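Local coordinates for biotin transporter BioY (Lactococcus lactis subsp. cremoris, PDB 4DVE), which binds biotin within the membrane as the substrate-specific S component of an energy-coupling factor (ECF) ABC transporter, at residues F43-I48 against I149-Q154; I55-G60 against V182-L187. All blocks are in the same frame, centred on the assembly; numbering follows the deposited sequence.

In the fold
Both contacts are apolar and largely buried, but contact 1 has an exposed edge at Pro45 and contact 2 has none. They lie on opposite sides of the chain's centre, their own centres about 27 Å apart. Contact 1 sets loop 43-48 against helix 128-155; the loop packs through Ile44, Pro45 and Val46, and meets biotin through a valine methyl and a backbone carbonyl. It leads into helix 52-80, which contact 2 pairs with helix 170-189, closer to the middle of the chain. Their chemistry differs accordingly: one leucine of the helix against an isoleucine, a proline and a valine of the loop, and a bent methionine side chain (selenomethionine in the crystal) against beta-branched residues between two helices.

Contact 1: residues F43-I48 against I149-Q154; sequences FIPVPI and IWLSFQ. With BTN (biotin), chain D.
Leu151 of helix 128-155 reaches into the bend of loop 43-48 and divides its two methyls among three residues. CD2 goes to Ile44, nearest its CD1 at 3.9 Å, while CD1 lies against CG and CD of Pro45, 4.1 Å from CD, and near Val46 CG2 at 4.2 Å. CG anti to the backbone N (chi1 178°) directs the two methyls at the loop. Pro45, whose ring restricts phi, sits at the centre of an inverse gamma turn closed by a weak Val46 N to Ile44 O bond; Ile44 and Val46 on its two flanks both point to the helix. Ile44, Val46 and Leu151 are buried, and Pro98 and Ser162 also touch Leu151; Pro45, by contrast, is exposed and forms the outer margin. Shortening Leu151 to an alanine removes both methyls, and is likely to leave Ile44, Pro45 and Val46 without their shared partner and a gap between loop and helix. The same loop also serves the ligand. Val46 turns its other methyl, CG1, to biotin C7 at 3.7 Å, and Pro47 O accepts a hydrogen bond from biotin N2 at 2.9 Å, with an N-H...O angle of 149°. The contact thus backs one wall of the biotin pocket of this S component: a loop lines the site, and a helix predicted to span the membrane packs behind it.

Contact 2: residues I55-G60 against V182-L187; sequences IMMAGG and VIVRRL
Two helices of the membrane bundle, 52-80 and 170-189, run side by side here in roughly the same direction, their short segments crossing at -29° with axes 9.8 Å apart. Met57, a selenomethionine in this crystal, carries most of the packing from the first helix. Its CG lies 4.0 Å from Val184 CG1, and CB is equally near the same methyl. Farther out the chain bends at chi3 (55°), which carries the terminal CE to Ile183 CG2, also at 4.0 Å. A long, flexible side chain is well suited to this spot, since one residue can follow two successive side chains of the facing helix. Ile183 and Val184 answer with compact, branched surfaces; Val184 CG1 also comes near the backbone oxygen of Met57. One turn along, Gly60 has no side chain, and the backbones come closest there, its CA 6.5 Å from that of Val184. Gly60 O stands 4.4 Å from Val184 CG2. Outside the pair, Phe29 and Thr180 touch Met57, while Leu61 and Glu131 touch Val184. Between 55-60 and 182-187 the contact is apolar and rests on fit rather than on directed bonds; Arg185 points away to a salt bridge with Glu131, and just beyond, Arg188 of helix 170-189 gives the one polar tie described here, a hydrogen bond to Gly60 O.

Contact 1: residues F43-I48 against I149-Q154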
ATOM      1  N   PHE A  43      12.070 -19.953   1.445  1.00 65.91           N
ATOM      2  CA  PHE A  43      11.745 -20.437   2.773  1.00 70.85           C
ATOM      3  C   PHE A  43      10.331 -20.168   3.264  1.00 62.87           C
ATOM      4  O   PHE A  43       9.906 -20.793   4.239  1.00 61.24           O
ATOM      5  CB  PHE A  43      12.743 -19.894   3.801  1.00 77.98           C
ATOM      6  CG  PHE A  43      13.527 -18.710   3.331  1.00 78.88           C
ATOM      7  CD1 PHE A  43      13.120 -17.434   3.634  1.00 75.50           C
ATOM      8  CD2 PHE A  43      14.701 -18.885   2.601  1.00 85.80           C
ATOM      9  CE1 PHE A  43      13.857 -16.344   3.208  1.00 77.71           C
ATOM     10  CE2 PHE A  43      15.439 -17.796   2.170  1.00 85.89           C
ATOM     11  CZ  PHE A  43      15.016 -16.526   2.473  1.00 80.02           C
ATOM     12  N   ILE A  44       9.618 -19.241   2.620  1.00 54.85           N
ATOM     13  CA  ILE A  44       8.195 -19.052   2.918  1.00 47.91           C
ATOM     14  C   ILE A  44       7.413 -18.954   1.616  1.00 44.50           C
ATOM     15  O   ILE A  44       7.959 -18.656   0.561  1.00 43.03           O
ATOM     16  CB  ILE A  44       7.958 -17.852   3.873  1.00 47.79           C
ATOM     17  CG1 ILE A  44       8.594 -16.566   3.314  1.00 44.47           C
ATOM     18  CG2 ILE A  44       8.501 -18.192   5.266  1.00 44.30           C
ATOM     19  CD1 ILE A  44       8.241 -15.302   4.080  1.00 43.67           C
ATOM     20  N   PRO A  45       6.122 -19.258   1.665  1.00 43.03           N
ATOM     21  CA  PRO A  45       5.363 -19.226   0.433  1.00 41.21           C
ATOM     22  C   PRO A  45       4.778 -17.828   0.119  1.00 40.33           C
ATOM     23  O   PRO A  45       3.602 -17.729  -0.200  1.00 40.73           O
ATOM     24  CB  PRO A  45       4.261 -20.257   0.709  1.00 43.49           C
ATOM     25  CG  PRO A  45       4.007 -20.123   2.180  1.00 43.16           C
ATOM     26  CD  PRO A  45       5.348 -19.819   2.790  1.00 44.28           C
ATOM     27  N   VAL A  46       5.599 -16.779   0.236  1.00 37.10           N
ATOM     28  CA  VAL A  46       5.213 -15.394  -0.049  1.00 37.37           C
ATOM     29  C   VAL A  46       6.301 -14.821  -0.962  1.00 35.06           C
ATOM     30  O   VAL A  46       7.477 -14.846  -0.607  1.00 35.48           O
ATOM     31  CB  VAL A  46       5.106 -14.547   1.252  1.00 35.94           C
ATOM     32  CG1 VAL A  46       4.790 -13.075   0.969  1.00 34.31           C
ATOM     33  CG2 VAL A  46       4.080 -15.154   2.183  1.00 36.62           C
ATOM     34  N   PRO A  47       5.911 -14.318  -2.138  1.00 35.20           N
ATOM     35  CA  PRO A  47       6.874 -13.759  -3.076  1.00 36.65           C
ATOM     36  C   PRO A  47       7.266 -12.294  -2.822  1.00 34.02           C
ATOM     37  O   PRO A  47       6.534 -11.518  -2.171  1.00 32.15           O
ATOM     38  CB  PRO A  47       6.130 -13.873  -4.420  1.00 37.38           C
ATOM     39  CG  PRO A  47       4.712 -13.639  -4.064  1.00 35.97           C
ATOM     40  CD  PRO A  47       4.546 -14.334  -2.716  1.00 35.87           C
ATOM     41  N   ILE A  48       8.401 -11.905  -3.378  1.00 33.95           N
ATOM     42  CA  ILE A  48       8.716 -10.493  -3.506  1.00 33.81           C
ATOM     43  C   ILE A  48       7.856  -9.966  -4.675  1.00 35.12           C
ATOM     44  O   ILE A  48       7.741 -10.620  -5.739  1.00 34.12           O
ATOM     45  CB  ILE A  48      10.204 -10.286  -3.796  1.00 35.50           C
ATOM     46  CG1 ILE A  48      11.073 -10.777  -2.606  1.00 36.58           C
ATOM     47  CG2 ILE A  48      10.494  -8.836  -4.187  1.00 33.78           C
ATOM     48  CD1 ILE A  48      12.572 -10.898  -2.931  1.00 38.57           C
ATOM     49  N   ILE A 149       2.663 -12.436  11.057  1.00 35.08           N
ATOM     50  CA  ILE A 149       1.839 -13.084  12.079  1.00 36.86           C
ATOM     51  C   ILE A 149       0.789 -13.984  11.453  1.00 37.13           C
ATOM     52  O   ILE A 149       0.585 -15.152  11.867  1.00 36.60           O
ATOM     53  CB  ILE A 149       1.205 -12.049  13.018  1.00 41.14           C
ATOM     54  CG1 ILE A 149       2.293 -11.381  13.844  1.00 42.91           C
ATOM     55  CG2 ILE A 149       0.192 -12.673  13.985  1.00 41.74           C
ATOM     56  CD1 ILE A 149       1.775 -10.121  14.507  1.00 49.38           C
ATOM     57  N   TRP A 150       0.118 -13.463  10.447  1.00 34.59           N
ATOM     58  CA  TRP A 150      -0.883 -14.234   9.736  1.00 36.88           C
ATOM     59  C   TRP A 150      -0.291 -15.474   9.109  1.00 35.69           C
ATOM     60  O   TRP A 150      -0.831 -16.570   9.254  1.00 34.57           O
ATOM     61  CB  TRP A 150      -1.507 -13.376   8.669  1.00 38.54           C
ATOM     62  CG  TRP A 150      -2.540 -14.071   7.846  1.00 41.63           C
ATOM     63  CD1 TRP A 150      -2.357 -14.996   6.826  1.00 42.52           C
ATOM     64  CD2 TRP A 150      -3.969 -13.836   7.891  1.00 50.86           C
ATOM     65  NE1 TRP A 150      -3.553 -15.389   6.293  1.00 43.77           N
ATOM     66  CE2 TRP A 150      -4.563 -14.713   6.879  1.00 51.07           C
ATOM     67  CE3 TRP A 150      -4.799 -13.000   8.636  1.00 53.58           C
ATOM     68  CZ2 TRP A 150      -5.934 -14.734   6.644  1.00 56.88           C
ATOM     69  CZ3 TRP A 150      -6.181 -13.035   8.392  1.00 56.98           C
ATOM     70  CH2 TRP A 150      -6.735 -13.885   7.422  1.00 56.95           C
ATOM     71  N   LEU A 151       0.838 -15.300   8.433  1.00 33.47           N
ATOM     72  CA  LEU A 151       1.567 -16.408   7.854  1.00 35.01           C
ATOM     73  C   LEU A 151       1.872 -17.523   8.860  1.00 35.24           C
ATOM     74  O   LEU A 151       1.648 -18.693   8.573  1.00 35.94           O
ATOM     75  CB  LEU A 151       2.858 -15.908   7.211  1.00 33.02           C
ATOM     76  CG  LEU A 151       3.771 -16.969   6.604  1.00 34.46           C
ATOM     77  CD1 LEU A 151       3.105 -17.711   5.434  1.00 33.52           C
ATOM     78  CD2 LEU A 151       5.105 -16.315   6.255  1.00 32.56           C
ATOM     79  N   SER A 152       2.397 -17.142  10.017  1.00 35.42           N
ATOM     80  CA  SER A 152       2.697 -18.069  11.099  1.00 38.87           C
ATOM     81  C   SER A 152       1.472 -18.926  11.438  1.00 39.45           C
ATOM     82  O   SER A 152       1.545 -20.156  11.508  1.00 41.00           O
ATOM     83  CB  SER A 152       3.150 -17.283  12.338  1.00 38.43           C
ATOM     84  OG  SER A 152       3.449 -18.169  13.387  1.00 43.74           O
ATOM     85  N   PHE A 153       0.338 -18.264  11.613  1.00 41.27           N
ATOM     86  CA  PHE A 153      -0.899 -18.968  11.935  1.00 46.57           C
ATOM     87  C   PHE A 153      -1.402 -19.784  10.764  1.00 43.73           C
ATOM     88  O   PHE A 153      -1.726 -20.928  10.932  1.00 43.75           O
ATOM     89  CB  PHE A 153      -1.991 -18.010  12.442  1.00 50.76           C
ATOM     90  CG  PHE A 153      -1.842 -17.642  13.895  1.00 57.71           C
ATOM     91  CD1 PHE A 153      -2.281 -18.511  14.894  1.00 64.67           C
ATOM     92  CD2 PHE A 153      -1.271 -16.433  14.273  1.00 62.26           C
ATOM     93  CE1 PHE A 153      -2.140 -18.174  16.234  1.00 67.71           C
ATOM     94  CE2 PHE A 153      -1.129 -16.092  15.610  1.00 64.01           C
ATOM     95  CZ  PHE A 153      -1.566 -16.962  16.589  1.00 66.86           C
ATOM     96  N   GLN A 154      -1.475 -19.237   9.564  1.00 42.55           N
ATOM     97  CA  GLN A 154      -2.145 -20.029   8.512  1.00 44.38           C
ATOM     98  C   GLN A 154      -1.282 -21.129   7.901  1.00 41.99           C
ATOM     99  O   GLN A 154      -1.815 -22.093   7.407  1.00 41.95           O
ATOM    100  CB  GLN A 154      -2.871 -19.164   7.462  1.00 46.82           C
ATOM    101  CG  GLN A 154      -2.106 -18.782   6.242  1.00 48.90           C
ATOM    102  CD  GLN A 154      -1.858 -19.894   5.250  1.00 46.12           C
ATOM    103  OE1 GLN A 154      -2.755 -20.573   4.764  1.00 50.40           O
ATOM    104  NE2 GLN A 154      -0.633 -20.033   4.905  1.00 45.11           N
TER
HETATM  105  C11 BTN D 201      -0.642 -11.392  -2.869  1.00 46.68           C
HETATM  106  O11 BTN D 201      -0.678 -10.927  -4.031  1.00 51.06           O
HETATM  107  O12 BTN D 201      -1.154 -12.494  -2.627  1.00 50.93           O
HETATM  108  C10 BTN D 201       0.011 -10.608  -1.714  1.00 39.01           C
HETATM  109  C9  BTN D 201       1.532 -10.771  -1.657  1.00 35.45           C
HETATM  110  C8  BTN D 201       2.113 -10.016  -0.438  1.00 32.37           C
HETATM  111  C7  BTN D 201       3.643  -9.904  -0.529  1.00 30.76           C
HETATM  112  C2  BTN D 201       4.248  -9.136   0.633  1.00 31.08           C
HETATM  113  S1  BTN D 201       3.777  -7.399   0.573  0.99 30.51           S
HETATM  114  C6  BTN D 201       5.102  -6.970   1.682  1.00 29.89           C
HETATM  115  C5  BTN D 201       6.297  -7.907   1.376  1.00 28.81           C
HETATM  116  N1  BTN D 201       7.169  -7.324   0.388  1.00 28.24           N
HETATM  117  C3  BTN D 201       7.191  -8.006  -0.753  1.00 30.27           C
HETATM  118  O3  BTN D 201       7.861  -7.720  -1.747  1.00 31.45           O
HETATM  119  N2  BTN D 201       6.374  -9.066  -0.625  1.00 29.37           N
HETATM  120  C4  BTN D 201       5.770  -9.163   0.680  1.00 27.64           C

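Contact 2: residues I55-G60 against V182-L187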
ATOM      1  N   ILE A  55       0.136   0.714  -2.854  1.00 30.06           N
ATOM      2  CA  ILE A  55      -0.565   0.811  -1.600  1.00 31.36           C
ATOM      3  C   ILE A  55       0.058   1.916  -0.750  1.00 30.98           C
ATOM      4  O   ILE A  55      -0.651   2.673  -0.110  1.00 31.33           O
ATOM      5  CB  ILE A  55      -0.526  -0.507  -0.784  1.00 31.09           C
ATOM      6  CG1 ILE A  55      -1.042  -1.698  -1.612  1.00 33.00           C
ATOM      7  CG2 ILE A  55      -1.335  -0.347   0.507  1.00 28.57           C
ATOM      8  CD1 ILE A  55      -2.425  -1.494  -2.211  1.00 32.46           C
HETATM    9  N   MSE A  56       1.383   2.013  -0.787  1.00 31.20           N
HETATM   10  CA  MSE A  56       2.113   3.010  -0.018  1.00 32.00           C
HETATM   11  C   MSE A  56       1.858   4.411  -0.502  1.00 33.17           C
HETATM   12  O   MSE A  56       1.811   5.354   0.309  1.00 34.11           O
HETATM   13  CB  MSE A  56       3.627   2.788  -0.117  1.00 32.50           C
HETATM   14  CG  MSE A  56       4.066   1.537   0.587  1.00 34.25           C
HETATM   15 SE   MSE A  56       6.028   1.326   0.435  0.82 32.36          SE
HETATM   16  CE  MSE A  56       6.108  -0.648   0.416  1.00 32.20           C
HETATM   17  N   MSE A  57       1.737   4.576  -1.817  1.00 32.46           N
HETATM   18  CA  MSE A  57       1.548   5.896  -2.424  1.00 33.18           C
HETATM   19  C   MSE A  57       0.172   6.510  -2.255  1.00 34.10           C
HETATM   20  O   MSE A  57       0.039   7.747  -2.266  1.00 34.22           O
HETATM   21  CB  MSE A  57       1.773   5.775  -3.930  1.00 35.24           C
HETATM   22  CG  MSE A  57       3.235   5.513  -4.289  1.00 38.02           C
HETATM   23 SE   MSE A  57       3.372   4.904  -6.169  0.68 39.92          SE
HETATM   24  CE  MSE A  57       2.438   6.453  -6.964  1.00 48.00           C
ATOM     25  N   ALA A  58      -0.854   5.665  -2.132  1.00 32.90           N
ATOM     26  CA  ALA A  58      -2.262   6.090  -2.150  1.00 32.95           C
ATOM     27  C   ALA A  58      -2.607   7.138  -1.087  1.00 34.32           C
ATOM     28  O   ALA A  58      -3.251   8.155  -1.392  1.00 30.85           O
ATOM     29  CB  ALA A  58      -3.181   4.872  -2.014  1.00 29.88           C
ATOM     30  N   GLY A  59      -2.216   6.871   0.158  1.00 31.77           N
ATOM     31  CA  GLY A  59      -2.455   7.809   1.278  1.00 32.11           C
ATOM     32  C   GLY A  59      -1.677   9.117   1.207  1.00 33.12           C
ATOM     33  O   GLY A  59      -2.152  10.158   1.670  1.00 32.65           O
ATOM     34  N   GLY A  60      -0.479   9.085   0.623  1.00 35.68           N
ATOM     35  CA  GLY A  60       0.328  10.286   0.472  1.00 35.05           C
ATOM     36  C   GLY A  60      -0.145  11.192  -0.650  1.00 35.43           C
ATOM     37  O   GLY A  60       0.218  12.379  -0.690  1.00 34.20           O
ATOM     38  N   VAL A 182       9.707  10.070  -3.118  1.00 45.60           N
ATOM     39  CA  VAL A 182      10.176  10.851  -4.275  1.00 47.64           C
ATOM     40  C   VAL A 182       9.034  11.125  -5.270  1.00 46.95           C
ATOM     41  O   VAL A 182       8.784  12.279  -5.650  1.00 44.52           O
ATOM     42  CB  VAL A 182      11.333  10.141  -5.029  1.00 49.68           C
ATOM     43  CG1 VAL A 182      11.705  10.923  -6.283  1.00 53.72           C
ATOM     44  CG2 VAL A 182      12.560   9.977  -4.126  1.00 49.80           C
ATOM     45  N   ILE A 183       8.339  10.066  -5.683  1.00 45.95           N
ATOM     46  CA  ILE A 183       7.242  10.186  -6.648  1.00 45.62           C
ATOM     47  C   ILE A 183       6.082  11.057  -6.127  1.00 44.63           C
ATOM     48  O   ILE A 183       5.653  12.011  -6.820  1.00 43.98           O
ATOM     49  CB  ILE A 183       6.735   8.817  -7.100  1.00 46.37           C
ATOM     50  CG1 ILE A 183       7.794   8.117  -7.962  1.00 51.22           C
ATOM     51  CG2 ILE A 183       5.445   8.920  -7.904  1.00 45.23           C
ATOM     52  CD1 ILE A 183       7.516   6.619  -8.109  1.00 49.30           C
ATOM     53  N   VAL A 184       5.603  10.781  -4.912  1.00 41.93           N
ATOM     54  CA  VAL A 184       4.462  11.532  -4.412  1.00 42.83           C
ATOM     55  C   VAL A 184       4.787  13.003  -4.134  1.00 44.89           C
ATOM     56  O   VAL A 184       3.945  13.861  -4.433  1.00 42.98           O
ATOM     57  CB  VAL A 184       3.684  10.889  -3.234  1.00 42.68           C
ATOM     58  CG1 VAL A 184       3.504   9.390  -3.432  1.00 41.18           C
ATOM     59  CG2 VAL A 184       4.313  11.229  -1.916  1.00 49.37           C
ATOM     60  N   ARG A 185       5.974  13.306  -3.599  1.00 46.97           N
ATOM     61  CA  ARG A 185       6.341  14.712  -3.323  1.00 50.66           C
ATOM     62  C   ARG A 185       6.416  15.503  -4.639  1.00 53.39           C
ATOM     63  O   ARG A 185       5.957  16.645  -4.700  1.00 56.48           O
ATOM     64  CB  ARG A 185       7.672  14.892  -2.564  1.00 51.38           C
ATOM     65  CG  ARG A 185       7.945  14.026  -1.356  1.00 54.16           C
ATOM     66  CD  ARG A 185       7.674  14.582   0.024  1.00 51.58           C
ATOM     67  NE  ARG A 185       8.224  15.881   0.254  1.00 53.19           N
ATOM     68  CZ  ARG A 185       7.933  16.632   1.308  1.00 52.66           C
ATOM     69  NH1 ARG A 185       7.127  16.200   2.281  1.00 48.68           N
ATOM     70  NH2 ARG A 185       8.463  17.834   1.390  1.00 57.15           N
ATOM     71  N   ARG A 186       6.992  14.902  -5.683  1.00 53.42           N
ATOM     72  CA  ARG A 186       6.948  15.491  -7.030  1.00 56.12           C
ATOM     73  C   ARG A 186       5.529  15.727  -7.549  1.00 52.71           C
ATOM     74  O   ARG A 186       5.214  16.822  -8.030  1.00 52.55           O
ATOM     75  CB  ARG A 186       7.697  14.641  -8.062  1.00 61.09           C
ATOM     76  CG  ARG A 186       9.103  15.112  -8.340  1.00 71.26           C
ATOM     77  CD  ARG A 186       9.896  14.059  -9.097  1.00 78.66           C
ATOM     78  NE  ARG A 186      11.336  14.200  -8.868  1.00 84.84           N
ATOM     79  CZ  ARG A 186      12.261  13.346  -9.299  1.00 88.12           C
ATOM     80  NH1 ARG A 186      11.918  12.257  -9.991  1.00 87.39           N
ATOM     81  NH2 ARG A 186      13.545  13.585  -9.031  1.00 91.79           N
ATOM     82  N   LEU A 187       4.691  14.702  -7.503  1.00 48.52           N
ATOM     83  CA  LEU A 187       3.301  14.853  -7.930  1.00 48.95           C
ATOM     84  C   LEU A 187       2.560  15.955  -7.168  1.00 50.62           C
ATOM     85  O   LEU A 187       1.735  16.643  -7.754  1.00 50.06           O
ATOM     86  CB  LEU A 187       2.522  13.556  -7.845  1.00 46.57           C
ATOM     87  CG  LEU A 187       2.894  12.511  -8.894  1.00 48.08           C
ATOM     88  CD1 LEU A 187       2.109  11.239  -8.585  1.00 42.99           C
ATOM     89  CD2 LEU A 187       2.662  12.975 -10.341  1.00 47.46           C
TER